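Local atomic coordinates of ESAT-6/WXG100 secretion system protein (Streptococcus gallolyticus, PDB entry 7JQE), a protein that probably forms the extracellular part of a membrane-embedded subunit of the bacterial type VIIb secretion system, which exports protein toxins. Residues G337-A342 against L357-T362; I331-G336 against T374-I379; L139-N144 against I161-Q166. One frame throughout, in Å; residues are numbered along the deposited sequence.

Interaction 1 (G337-A342 against L357-T362)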
ATOM      1  N   GLY A 337      13.149  24.604 -53.772  1.00 75.65           N
ATOM      2  CA  GLY A 337      13.385  23.366 -54.487  1.00 74.11           C
ATOM      3  C   GLY A 337      13.885  23.676 -55.882  1.00 72.52           C
ATOM      4  O   GLY A 337      14.349  24.784 -56.149  1.00 75.86           O
ATOM      5  N   THR A 338      13.777  22.687 -56.763  1.00 67.11           N
ATOM      6  CA  THR A 338      14.170  22.836 -58.158  1.00 82.33           C
ATOM      7  C   THR A 338      12.945  22.681 -59.047  1.00 77.13           C
ATOM      8  O   THR A 338      12.184  21.720 -58.902  1.00 70.43           O
ATOM      9  CB  THR A 338      15.247  21.818 -58.552  1.00 89.78           C
ATOM     10  OG1 THR A 338      14.765  20.493 -58.312  1.00107.87           O
ATOM     11  CG2 THR A 338      16.521  22.046 -57.745  1.00 80.26           C
ATOM     12  N   VAL A 339      12.758  23.628 -59.960  1.00 83.04           N
ATOM     13  CA  VAL A 339      11.636  23.616 -60.891  1.00 75.56           C
ATOM     14  C   VAL A 339      12.202  23.741 -62.296  1.00 77.02           C
ATOM     15  O   VAL A 339      12.921  24.702 -62.596  1.00 82.82           O
ATOM     16  CB  VAL A 339      10.632  24.739 -60.594  1.00 68.52           C
ATOM     17  CG1 VAL A 339       9.396  24.580 -61.455  1.00 68.29           C
ATOM     18  CG2 VAL A 339      10.259  24.722 -59.121  1.00 66.91           C
ATOM     19  N   VAL A 340      11.893  22.766 -63.151  1.00 71.29           N
ATOM     20  CA  VAL A 340      12.491  22.674 -64.476  1.00 73.18           C
ATOM     21  C   VAL A 340      11.508  21.970 -65.400  1.00 80.48           C
ATOM     22  O   VAL A 340      10.664  21.189 -64.953  1.00 82.87           O
ATOM     23  CB  VAL A 340      13.847  21.928 -64.436  1.00 78.02           C
ATOM     24  CG1 VAL A 340      14.834  22.640 -63.514  1.00 74.52           C
ATOM     25  CG2 VAL A 340      13.645  20.484 -63.993  1.00 73.73           C
ATOM     26  N   PHE A 341      11.616  22.260 -66.698  1.00 74.72           N
ATOM     27  CA  PHE A 341      10.828  21.545 -67.693  1.00 75.09           C
ATOM     28  C   PHE A 341      11.262  20.085 -67.753  1.00 95.44           C
ATOM     29  O   PHE A 341      12.457  19.774 -67.727  1.00104.08           O
ATOM     30  CB  PHE A 341      10.970  22.198 -69.069  1.00 81.02           C
ATOM     31  CG  PHE A 341      10.305  23.542 -69.170  1.00 78.73           C
ATOM     32  CD1 PHE A 341       8.929  23.654 -69.072  1.00 75.63           C
ATOM     33  CD2 PHE A 341      11.053  24.690 -69.363  1.00 78.11           C
ATOM     34  CE1 PHE A 341       8.311  24.885 -69.159  1.00 75.64           C
ATOM     35  CE2 PHE A 341      10.442  25.926 -69.450  1.00 77.86           C
ATOM     36  CZ  PHE A 341       9.069  26.022 -69.349  1.00 76.75           C
ATOM     37  N   ALA A 342      10.281  19.186 -67.854  1.00 91.33           N
ATOM     38  CA  ALA A 342      10.538  17.770 -67.604  1.00 85.53           C
ATOM     39  C   ALA A 342      11.431  17.146 -68.672  1.00 89.92           C
ATOM     40  O   ALA A 342      12.284  16.307 -68.359  1.00 94.94           O
ATOM     41  CB  ALA A 342       9.216  17.010 -67.502  1.00 79.35           C
ATOM     42  N   LEU A 357       3.190  21.752 -71.958  1.00 98.24           N
ATOM     43  CA  LEU A 357       4.507  21.642 -71.350  1.00 96.41           C
ATOM     44  C   LEU A 357       4.384  20.998 -69.977  1.00 96.08           C
ATOM     45  O   LEU A 357       3.441  21.278 -69.230  1.00101.80           O
ATOM     46  CB  LEU A 357       5.185  23.010 -71.226  1.00 94.63           C
ATOM     47  CG  LEU A 357       5.442  23.783 -72.519  1.00 89.89           C
ATOM     48  CD1 LEU A 357       6.094  25.125 -72.215  1.00 92.81           C
ATOM     49  CD2 LEU A 357       6.299  22.971 -73.483  1.00 86.96           C
ATOM     50  N   LYS A 358       5.341  20.136 -69.651  1.00 87.43           N
ATOM     51  CA  LYS A 358       5.380  19.436 -68.377  1.00 81.83           C
ATOM     52  C   LYS A 358       6.484  20.038 -67.521  1.00 83.33           C
ATOM     53  O   LYS A 358       7.602  20.249 -67.999  1.00 89.27           O
ATOM     54  CB  LYS A 358       5.618  17.938 -68.590  1.00 82.66           C
ATOM     55  CG  LYS A 358       4.776  17.342 -69.711  1.00 87.43           C
ATOM     56  CD  LYS A 358       3.341  17.099 -69.275  1.00 95.44           C
ATOM     57  CE  LYS A 358       3.262  15.910 -68.333  1.00104.33           C
ATOM     58  NZ  LYS A 358       3.826  14.681 -68.963  1.00109.09           N
ATOM     59  N   ILE A 359       6.168  20.323 -66.262  1.00 83.35           N
ATOM     60  CA  ILE A 359       7.103  20.955 -65.340  1.00 82.68           C
ATOM     61  C   ILE A 359       7.291  20.046 -64.137  1.00 77.44           C
ATOM     62  O   ILE A 359       6.314  19.649 -63.491  1.00 77.38           O
ATOM     63  CB  ILE A 359       6.613  22.348 -64.909  1.00 80.08           C
ATOM     64  CG1 ILE A 359       6.408  23.233 -66.142  1.00 73.40           C
ATOM     65  CG2 ILE A 359       7.604  22.985 -63.947  1.00 75.43           C
ATOM     66  CD1 ILE A 359       5.914  24.626 -65.827  1.00 71.38           C
ATOM     67  N   SER A 360       8.543  19.714 -63.845  1.00 76.45           N
ATOM     68  CA  SER A 360       8.904  18.919 -62.682  1.00 72.78           C
ATOM     69  C   SER A 360       9.388  19.842 -61.572  1.00 78.03           C
ATOM     70  O   SER A 360      10.255  20.692 -61.799  1.00 88.26           O
ATOM     71  CB  SER A 360       9.995  17.905 -63.033  1.00 71.41           C
ATOM     72  OG  SER A 360      10.751  17.548 -61.885  1.00 77.15           O
ATOM     73  N   TYR A 361       8.823  19.680 -60.379  1.00 74.41           N
ATOM     74  CA  TYR A 361       9.291  20.408 -59.213  1.00 73.36           C
ATOM     75  C   TYR A 361       9.628  19.421 -58.105  1.00 77.51           C
ATOM     76  O   TYR A 361       9.007  18.361 -57.980  1.00 73.52           O
ATOM     77  CB  TYR A 361       8.264  21.447 -58.725  1.00 63.80           C
ATOM     78  CG  TYR A 361       6.934  20.896 -58.257  1.00 75.38           C
ATOM     79  CD1 TYR A 361       6.790  20.349 -56.982  1.00 71.96           C
ATOM     80  CD2 TYR A 361       5.812  20.958 -59.074  1.00 67.62           C
ATOM     81  CE1 TYR A 361       5.568  19.859 -56.547  1.00 61.65           C
ATOM     82  CE2 TYR A 361       4.587  20.474 -58.648  1.00 61.56           C
ATOM     83  CZ  TYR A 361       4.469  19.928 -57.385  1.00 72.35           C
ATOM     84  OH  TYR A 361       3.248  19.448 -56.966  1.00 69.46           O
ATOM     85  N   THR A 362      10.636  19.778 -57.314  1.00 79.79           N
ATOM     86  CA  THR A 362      11.173  18.899 -56.282  1.00 73.49           C
ATOM     87  C   THR A 362      11.490  19.748 -55.060  1.00 74.37           C
ATOM     88  O   THR A 362      12.370  20.612 -55.116  1.00 78.93           O
ATOM     89  CB  THR A 362      12.422  18.166 -56.776  1.00 72.56           C
ATOM     90  OG1 THR A 362      12.091  17.372 -57.923  1.00 65.24           O
ATOM     91  CG2 THR A 362      12.982  17.266 -55.681  1.00 69.94           C
TER

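Interaction 2 (I331-G336 against T374-I379)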
ATOM      1  N   ILE A 331      10.958  29.751 -66.566  1.00 78.47           N
ATOM      2  CA  ILE A 331      10.713  29.554 -65.141  1.00 78.76           C
ATOM      3  C   ILE A 331      11.721  30.410 -64.388  1.00 76.40           C
ATOM      4  O   ILE A 331      12.932  30.191 -64.506  1.00 87.35           O
ATOM      5  CB  ILE A 331      10.849  28.076 -64.740  1.00 74.36           C
ATOM      6  CG1 ILE A 331       9.791  27.224 -65.445  1.00 73.72           C
ATOM      7  CG2 ILE A 331      10.774  27.921 -63.230  1.00 72.80           C
ATOM      8  CD1 ILE A 331      10.204  25.783 -65.634  1.00 73.52           C
ATOM      9  N   SER A 332      11.231  31.376 -63.613  1.00 76.08           N
ATOM     10  CA  SER A 332      12.106  32.329 -62.945  1.00 80.60           C
ATOM     11  C   SER A 332      11.767  32.437 -61.463  1.00 80.15           C
ATOM     12  O   SER A 332      10.665  32.100 -61.026  1.00 85.45           O
ATOM     13  CB  SER A 332      12.019  33.719 -63.594  1.00 78.94           C
ATOM     14  OG  SER A 332      10.747  34.303 -63.379  1.00 87.75           O
ATOM     15  N   ASN A 333      12.748  32.917 -60.695  1.00 83.26           N
ATOM     16  CA  ASN A 333      12.571  33.249 -59.279  1.00 85.85           C
ATOM     17  C   ASN A 333      12.072  32.049 -58.474  1.00 86.61           C
ATOM     18  O   ASN A 333      11.104  32.136 -57.716  1.00 84.74           O
ATOM     19  CB  ASN A 333      11.637  34.453 -59.115  1.00 85.39           C
ATOM     20  CG  ASN A 333      12.171  35.705 -59.802  1.00111.98           C
ATOM     21  OD1 ASN A 333      13.379  35.955 -59.817  1.00110.71           O
ATOM     22  ND2 ASN A 333      11.268  36.495 -60.380  1.00120.27           N
ATOM     23  N   VAL A 334      12.757  30.920 -58.633  1.00 89.59           N
ATOM     24  CA  VAL A 334      12.416  29.694 -57.917  1.00 77.33           C
ATOM     25  C   VAL A 334      13.058  29.721 -56.540  1.00 75.32           C
ATOM     26  O   VAL A 334      14.181  30.207 -56.368  1.00 81.71           O
ATOM     27  CB  VAL A 334      12.866  28.451 -58.705  1.00 72.46           C
ATOM     28  CG1 VAL A 334      12.599  27.192 -57.896  1.00 75.36           C
ATOM     29  CG2 VAL A 334      12.155  28.383 -60.039  1.00 71.58           C
ATOM     30  N   SER A 335      12.337  29.191 -55.554  1.00 75.44           N
ATOM     31  CA  SER A 335      12.874  28.952 -54.222  1.00 78.20           C
ATOM     32  C   SER A 335      12.127  27.780 -53.606  1.00 71.65           C
ATOM     33  O   SER A 335      10.982  27.498 -53.970  1.00 72.54           O
ATOM     34  CB  SER A 335      12.748  30.180 -53.316  1.00 82.96           C
ATOM     35  OG  SER A 335      11.431  30.294 -52.809  1.00 82.14           O
ATOM     36  N   GLY A 336      12.783  27.103 -52.664  1.00 71.91           N
ATOM     37  CA  GLY A 336      12.196  25.966 -51.985  1.00 68.41           C
ATOM     38  C   GLY A 336      12.456  24.626 -52.639  1.00 71.76           C
ATOM     39  O   GLY A 336      12.027  23.598 -52.104  1.00 74.12           O
ATOM     40  N   THR A 374       8.000  28.259 -54.564  1.00 73.30           N
ATOM     41  CA  THR A 374       7.429  29.385 -55.293  1.00 74.84           C
ATOM     42  C   THR A 374       8.267  29.673 -56.527  1.00 74.82           C
ATOM     43  O   THR A 374       9.500  29.623 -56.480  1.00 79.06           O
ATOM     44  CB  THR A 374       7.345  30.660 -54.435  1.00 77.37           C
ATOM     45  OG1 THR A 374       8.664  31.093 -54.078  1.00 86.04           O
ATOM     46  CG2 THR A 374       6.532  30.414 -53.180  1.00 67.85           C
ATOM     47  N   LEU A 375       7.593  29.981 -57.630  1.00 84.46           N
ATOM     48  CA  LEU A 375       8.270  30.373 -58.857  1.00 80.23           C
ATOM     49  C   LEU A 375       7.374  31.316 -59.641  1.00 77.63           C
ATOM     50  O   LEU A 375       6.215  31.551 -59.284  1.00 74.06           O
ATOM     51  CB  LEU A 375       8.629  29.162 -59.722  1.00 82.29           C
ATOM     52  CG  LEU A 375       7.427  28.376 -60.249  1.00 80.85           C
ATOM     53  CD1 LEU A 375       7.604  28.022 -61.716  1.00 69.22           C
ATOM     54  CD2 LEU A 375       7.215  27.122 -59.407  1.00 66.44           C
ATOM     55  N   ASP A 376       7.930  31.851 -60.724  1.00 71.66           N
ATOM     56  CA  ASP A 376       7.189  32.617 -61.714  1.00 72.68           C
ATOM     57  C   ASP A 376       7.211  31.856 -63.032  1.00 79.30           C
ATOM     58  O   ASP A 376       8.283  31.457 -63.501  1.00 74.84           O
ATOM     59  CB  ASP A 376       7.786  34.022 -61.900  1.00 84.59           C
ATOM     60  CG  ASP A 376       7.315  35.005 -60.844  1.00 83.06           C
ATOM     61  OD1 ASP A 376       6.237  34.774 -60.256  1.00 81.88           O
ATOM     62  OD2 ASP A 376       8.018  36.012 -60.609  1.00 79.96           O
ATOM     63  N   LEU A 377       6.033  31.633 -63.613  1.00 73.46           N
ATOM     64  CA  LEU A 377       5.917  31.076 -64.955  1.00 75.34           C
ATOM     65  C   LEU A 377       5.701  32.221 -65.935  1.00 78.13           C
ATOM     66  O   LEU A 377       4.671  32.902 -65.884  1.00 76.62           O
ATOM     67  CB  LEU A 377       4.773  30.065 -65.047  1.00 75.30           C
ATOM     68  CG  LEU A 377       4.517  29.488 -66.447  1.00 76.54           C
ATOM     69  CD1 LEU A 377       5.693  28.644 -66.912  1.00 74.50           C
ATOM     70  CD2 LEU A 377       3.223  28.683 -66.494  1.00 75.38           C
ATOM     71  N   ASN A 378       6.671  32.435 -66.818  1.00 76.52           N
ATOM     72  CA  ASN A 378       6.630  33.524 -67.787  1.00 79.75           C
ATOM     73  C   ASN A 378       6.264  32.973 -69.159  1.00 81.18           C
ATOM     74  O   ASN A 378       6.994  32.144 -69.713  1.00 84.98           O
ATOM     75  CB  ASN A 378       7.972  34.256 -67.846  1.00 79.86           C
ATOM     76  CG  ASN A 378       8.420  34.759 -66.486  1.00 94.98           C
ATOM     77  OD1 ASN A 378       7.935  35.782 -66.000  1.00 93.09           O
ATOM     78  ND2 ASN A 378       9.354  34.044 -65.866  1.00 87.53           N
ATOM     79  N   ILE A 379       5.135  33.427 -69.697  1.00 79.28           N
ATOM     80  CA  ILE A 379       4.727  33.140 -71.069  1.00 84.29           C
ATOM     81  C   ILE A 379       4.637  34.488 -71.769  1.00 89.24           C
ATOM     82  O   ILE A 379       3.660  35.224 -71.585  1.00 89.48           O
ATOM     83  CB  ILE A 379       3.394  32.389 -71.144  1.00 89.40           C
ATOM     84  CG1 ILE A 379       3.448  31.107 -70.307  1.00 77.47           C
ATOM     85  CG2 ILE A 379       3.033  32.095 -72.602  1.00 80.43           C
ATOM     86  CD1 ILE A 379       2.129  30.372 -70.229  1.00 76.52           C
TER

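Interaction 3 (L139-N144 against I161-Q166). With EDO (1,2-ethanediol), chain L; EDO (1,2-ethanediol), chain O; EDO (1,2-ethanediol), chain P.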
ATOM      1  N   LEU A 139      13.336 -23.960  43.418  1.00 72.85           N
ATOM      2  CA  LEU A 139      14.402 -23.413  44.251  1.00 77.10           C
ATOM      3  C   LEU A 139      14.657 -24.269  45.485  1.00 76.35           C
ATOM      4  O   LEU A 139      15.800 -24.349  45.951  1.00 74.65           O
ATOM      5  CB  LEU A 139      14.068 -21.977  44.653  1.00 77.86           C
ATOM      6  CG  LEU A 139      14.067 -20.959  43.508  1.00 78.50           C
ATOM      7  CD1 LEU A 139      13.575 -19.605  43.989  1.00 79.67           C
ATOM      8  CD2 LEU A 139      15.457 -20.838  42.910  1.00 66.32           C
ATOM      9  N   ALA A 140      13.625 -24.917  46.016  1.00 73.33           N
ATOM     10  CA  ALA A 140      13.729 -25.700  47.249  1.00 81.78           C
ATOM     11  C   ALA A 140      14.538 -24.943  48.301  1.00 80.66           C
ATOM     12  O   ALA A 140      15.594 -25.382  48.757  1.00 82.79           O
ATOM     13  CB  ALA A 140      14.335 -27.077  46.984  1.00 80.87           C
ATOM     14  N   LEU A 141      14.019 -23.775  48.669  1.00 73.32           N
ATOM     15  CA  LEU A 141      14.683 -22.943  49.663  1.00 74.50           C
ATOM     16  C   LEU A 141      14.825 -23.712  50.969  1.00 76.74           C
ATOM     17  O   LEU A 141      13.865 -24.325  51.445  1.00 78.12           O
ATOM     18  CB  LEU A 141      13.893 -21.655  49.880  1.00 79.78           C
ATOM     19  CG  LEU A 141      14.590 -20.544  50.665  1.00 82.04           C
ATOM     20  CD1 LEU A 141      15.777 -20.012  49.880  1.00 74.19           C
ATOM     21  CD2 LEU A 141      13.608 -19.429  50.988  1.00 80.72           C
ATOM     22  N   ASP A 142      16.028 -23.687  51.539  1.00 87.29           N
ATOM     23  CA  ASP A 142      16.329 -24.445  52.751  1.00 83.67           C
ATOM     24  C   ASP A 142      15.854 -23.673  53.979  1.00 81.56           C
ATOM     25  O   ASP A 142      16.336 -22.569  54.256  1.00 83.34           O
ATOM     26  CB  ASP A 142      17.827 -24.738  52.827  1.00 82.78           C
ATOM     27  CG  ASP A 142      18.242 -25.309  54.162  1.00100.16           C
ATOM     28  OD1 ASP A 142      18.000 -26.513  54.400  1.00 98.61           O
ATOM     29  OD2 ASP A 142      18.814 -24.551  54.975  1.00 96.69           O
ATOM     30  N   ILE A 143      14.914 -24.261  54.724  1.00 89.65           N
ATOM     31  CA  ILE A 143      14.310 -23.569  55.859  1.00 89.61           C
ATOM     32  C   ILE A 143      15.286 -23.367  57.009  1.00 87.57           C
ATOM     33  O   ILE A 143      15.089 -22.462  57.827  1.00 88.79           O
ATOM     34  CB  ILE A 143      13.071 -24.332  56.369  1.00 86.49           C
ATOM     35  CG1 ILE A 143      13.493 -25.658  57.004  1.00 85.00           C
ATOM     36  CG2 ILE A 143      12.080 -24.563  55.239  1.00 81.71           C
ATOM     37  CD1 ILE A 143      12.393 -26.338  57.799  1.00 88.06           C
ATOM     38  N   ASN A 144      16.336 -24.188  57.093  1.00 94.29           N
ATOM     39  CA  ASN A 144      17.206 -24.184  58.268  1.00101.11           C
ATOM     40  C   ASN A 144      17.712 -22.791  58.621  1.00 99.22           C
ATOM     41  O   ASN A 144      17.876 -22.472  59.802  1.00 98.84           O
ATOM     42  CB  ASN A 144      18.387 -25.130  58.039  1.00103.60           C
ATOM     43  CG  ASN A 144      19.557 -24.835  58.956  1.00109.28           C
ATOM     44  OD1 ASN A 144      19.654 -25.381  60.055  1.00105.80           O
ATOM     45  ND2 ASN A 144      20.458 -23.970  58.504  1.00117.96           N
ATOM     46  N   ILE A 161      13.742 -11.484  51.260  1.00 79.61           N
ATOM     47  CA  ILE A 161      15.001 -10.887  50.825  1.00 73.69           C
ATOM     48  C   ILE A 161      15.901 -11.934  50.184  1.00 83.97           C
ATOM     49  O   ILE A 161      16.623 -11.648  49.221  1.00 90.77           O
ATOM     50  CB  ILE A 161      15.698 -10.188  52.006  1.00 76.27           C
ATOM     51  CG1 ILE A 161      14.882  -8.977  52.463  1.00 78.78           C
ATOM     52  CG2 ILE A 161      17.113  -9.783  51.624  1.00 77.28           C
ATOM     53  CD1 ILE A 161      15.519  -8.203  53.591  1.00 82.36           C
ATOM     54  N   ASP A 162      15.876 -13.164  50.703  1.00 81.66           N
ATOM     55  CA  ASP A 162      16.694 -14.222  50.114  1.00 81.78           C
ATOM     56  C   ASP A 162      16.161 -14.644  48.749  1.00 78.55           C
ATOM     57  O   ASP A 162      16.943 -14.958  47.843  1.00 79.82           O
ATOM     58  CB  ASP A 162      16.768 -15.424  51.055  1.00 80.77           C
ATOM     59  CG  ASP A 162      17.840 -15.269  52.118  1.00 92.95           C
ATOM     60  OD1 ASP A 162      18.834 -14.556  51.868  1.00 96.97           O
ATOM     61  OD2 ASP A 162      17.691 -15.868  53.205  1.00 93.42           O
ATOM     62  N   LEU A 163      14.838 -14.666  48.580  1.00 73.36           N
ATOM     63  CA  LEU A 163      14.269 -15.091  47.305  1.00 72.17           C
ATOM     64  C   LEU A 163      14.518 -14.059  46.211  1.00 74.89           C
ATOM     65  O   LEU A 163      14.803 -14.422  45.064  1.00 70.51           O
ATOM     66  CB  LEU A 163      12.773 -15.362  47.461  1.00 75.31           C
ATOM     67  CG  LEU A 163      12.427 -16.643  48.223  1.00 77.62           C
ATOM     68  CD1 LEU A 163      10.956 -16.681  48.617  1.00 73.10           C
ATOM     69  CD2 LEU A 163      12.786 -17.859  47.385  1.00 77.90           C
ATOM     70  N   LEU A 164      14.422 -12.770  46.544  1.00 75.28           N
ATOM     71  CA  LEU A 164      14.617 -11.736  45.532  1.00 73.53           C
ATOM     72  C   LEU A 164      16.058 -11.688  45.037  1.00 85.63           C
ATOM     73  O   LEU A 164      16.299 -11.348  43.873  1.00 97.99           O
ATOM     74  CB  LEU A 164      14.195 -10.374  46.082  1.00 72.97           C
ATOM     75  CG  LEU A 164      12.694 -10.203  46.322  1.00 72.25           C
ATOM     76  CD1 LEU A 164      12.389  -8.843  46.920  1.00 71.75           C
ATOM     77  CD2 LEU A 164      11.930 -10.399  45.022  1.00 71.32           C
ATOM     78  N   ASN A 165      17.023 -12.016  45.895  1.00 82.92           N
ATOM     79  CA  ASN A 165      18.420 -12.087  45.479  1.00 82.27           C
ATOM     80  C   ASN A 165      18.770 -13.414  44.823  1.00 81.65           C
ATOM     81  O   ASN A 165      19.940 -13.634  44.490  1.00 87.77           O
ATOM     82  CB  ASN A 165      19.346 -11.851  46.672  1.00 91.26           C
ATOM     83  CG  ASN A 165      19.338 -10.412  47.140  1.00 97.63           C
ATOM     84  OD1 ASN A 165      19.118 -10.130  48.319  1.00106.02           O
ATOM     85  ND2 ASN A 165      19.583  -9.490  46.216  1.00 90.45           N
ATOM     86  N   GLN A 166      17.791 -14.296  44.630  1.00 76.57           N
ATOM     87  CA  GLN A 166      18.028 -15.616  44.071  1.00 80.78           C
ATOM     88  C   GLN A 166      17.271 -15.877  42.777  1.00 83.26           C
ATOM     89  O   GLN A 166      17.686 -16.751  42.008  1.00 86.45           O
ATOM     90  CB  GLN A 166      17.654 -16.700  45.098  1.00 82.02           C
ATOM     91  CG  GLN A 166      18.095 -18.104  44.734  1.00 88.11           C
ATOM     92  CD  GLN A 166      17.872 -19.097  45.866  1.00 90.98           C
ATOM     93  OE1 GLN A 166      17.607 -18.714  47.008  1.00 77.63           O
ATOM     94  NE2 GLN A 166      17.980 -20.382  45.551  1.00102.35           N
TER
HETATM   95  C1  EDO L 711      20.583 -15.011  55.044  1.00105.15           C
HETATM   96  O1  EDO L 711      19.914 -16.277  55.008  1.00104.89           O
HETATM   97  C2  EDO L 711      20.342 -14.346  56.394  1.00103.04           C
HETATM   98  O2  EDO L 711      21.040 -13.095  56.443  1.00101.48           O
HETATM   99  C1  EDO O 714      21.175 -24.937  63.294  1.00 98.85           C
HETATM  100  O1  EDO O 714      20.206 -24.193  62.546  1.00 99.36           O
HETATM  101  C2  EDO O 714      22.356 -24.036  63.646  1.00101.74           C
HETATM  102  O2  EDO O 714      23.417 -24.818  64.208  1.00102.15           O
HETATM  103  C1  EDO P 715      20.345 -29.673  59.657  1.00 99.30           C
HETATM  104  O1  EDO P 715      20.803 -28.606  58.817  1.00104.04           O
HETATM  105  C2  EDO P 715      20.312 -29.215  61.113  1.00 92.42           C
HETATM  106  O2  EDO P 715      19.328 -28.191  61.295  1.00 86.01           O

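Interaction 1 (G337-A342 against L357-T362)
The ring of Phe341 meets Lys358 O at its edge, in the plane of the ring, while Leu357 CD1 and Ile359 CG1 approach it obliquely, Leu357 CD1 lying 3.8 Å from Phe341 CE1. A second ring, that of Tyr361, leads away from the partner strand; it stacks on Tyr388, and its hydroxyl is hydrogen-bonded to Asn269 ND2. The setting is an antiparallel β-sheet, in which 337-341 is an outer strand of this chain and 355-363 lies between it and 268-275. Thr338 with Thr362 and Val340 with Ser360 are hydrogen-bonded pairs; Val339 with Tyr361 and Phe341 with Ile359 are non-hydrogen-bonded ones. The central bonds are Val340 N to Ser360 O (3.0 Å) and Ser360 N to Val340 O (2.8 Å).

The two faces differ in character. One carries Val339, Phe341, Ile359 and Tyr361, turned toward the neighbouring sheet, where strands 327-335 and 369-379 cover Val339. Having CG1 anti to the backbone N (chi1 -172°) sends the two methyls of Val339 to different residues of the partner strand: CG1 to the diagonal Ile359 CG2 at 3.5 Å, CG2 to CB of its paired Tyr361 at 3.9 Å. The other face bears Thr338, Val340, Ser360 and Thr362 and is more open to solvent. There the two threonines lie side by side, with Thr338 OG1 against Thr362 CB, while Thr362 OG1 bonds to Ser268 OG. Where strand 337-341 ends, Ala342 N donates to Lys358 O at 2.9 Å from 38° above the carbonyl plane.

Interaction 2 (I331-G336 against T374-I379)
Two amides and a carboxylate give the contact between Ser332, Asn333, Asp376 and Asn378 its shape. Asn378 ND2 donates a hydrogen bond to Ser332 OG (2.9 Å), the serine oxygen lying in the plane of the amide. Asn333 ND2 donates another to Asp376 OD2, 3.3 Å away, on the anti side and somewhat out of the carboxylate plane; the two flat groups are turned 73° against each other. The other carboxylate oxygen, Asp376 OD1, forms a salt bridge with Arg383, so the acid is gripped from two sources.

Asn333 sits where the antiparallel register shifts by one residue between Ser332 and Ser335, a β bulge, and its backbone there takes positive angles (phi 57°, psi 51°). Beyond it the pairing resumes, and Ser335 OG and Thr374 OG1 share a hydrogen bond of 3.1 Å.

Leu375 serves both halves of the bent strand: CD1 meets Ile331 CG2 at 3.5 Å where the two side chains cross, whereas CB runs beside Val334 CG2 at 3.6 Å. These apolar groups face strand 337-341, where Val339 packs on Ile331, Val334 and Leu375. On its other edge, strand 369-379 pairs with 382-392, and Leu377 packs on Ile384 of the second subunit.

Interaction 3 (L139-N144 against I161-Q166)
Leu139 and Leu141 lie on an irregular loop facing the C-terminal end of helix 152-164, with Leu141 CA 8.2 Å from Leu163 CA, so that side chains alone bridge the gap. Leu163 provides the common surface: its CD2 methyl meets Leu139 CD1 at 3.9 Å and Leu141 CD2 at 4.0 Å. The two loop leucines come in by different rotations, CG lying beside the backbone N in Leu139 (chi1 -68°) but opposite it in Leu141 (chi1 -168°), and their ends converge on that one methyl.

Gln166, just past the helix, stretches its extended chain over the same pair. Its amide sets NE2 against Leu139 CD2 (3.7 Å) and OE1 against Leu141 CD1 (3.6 Å), both van der Waals contacts. Behind, Leu163 rests on Tyr476 and Thr477 of helix 462-491. The same Tyr476 also holds the loop: its OH is hydrogen-bonded to Leu141 N, while Leu141 O accepts from Arg127 NH1. Ethanediol molecules, probably from the crystallisation liquor, bond to Asp162 OD2 and Asn144 OD1, away from the leucines.

This is the apolar packing of an interhelical connection: the loop after helix 102-135 lies against the C-terminal end of helix 152-164, with helix 462-491 beneath Leu163.

From the N terminus, interaction 3 comes first, closing a short loop between the connection after helix 102-135 and the end of helix 152-164. Interactions 1 and 2 follow in series with it, on the opposite side of the chain's centre, their centres about 119 Å and 121 Å, respectively, from that of interaction 3. Interaction 2 joins strands 327-335 and 369-379, and the chain it encloses contains the whole of interaction 1, which joins 337-341 to 355-363. Each contact belongs to a different antiparallel sheet, yet their centres are only 10 Å apart, and Val339 and Phe341 press one sheet onto the other. Interaction 3 instead ties together parts of a distant helical region.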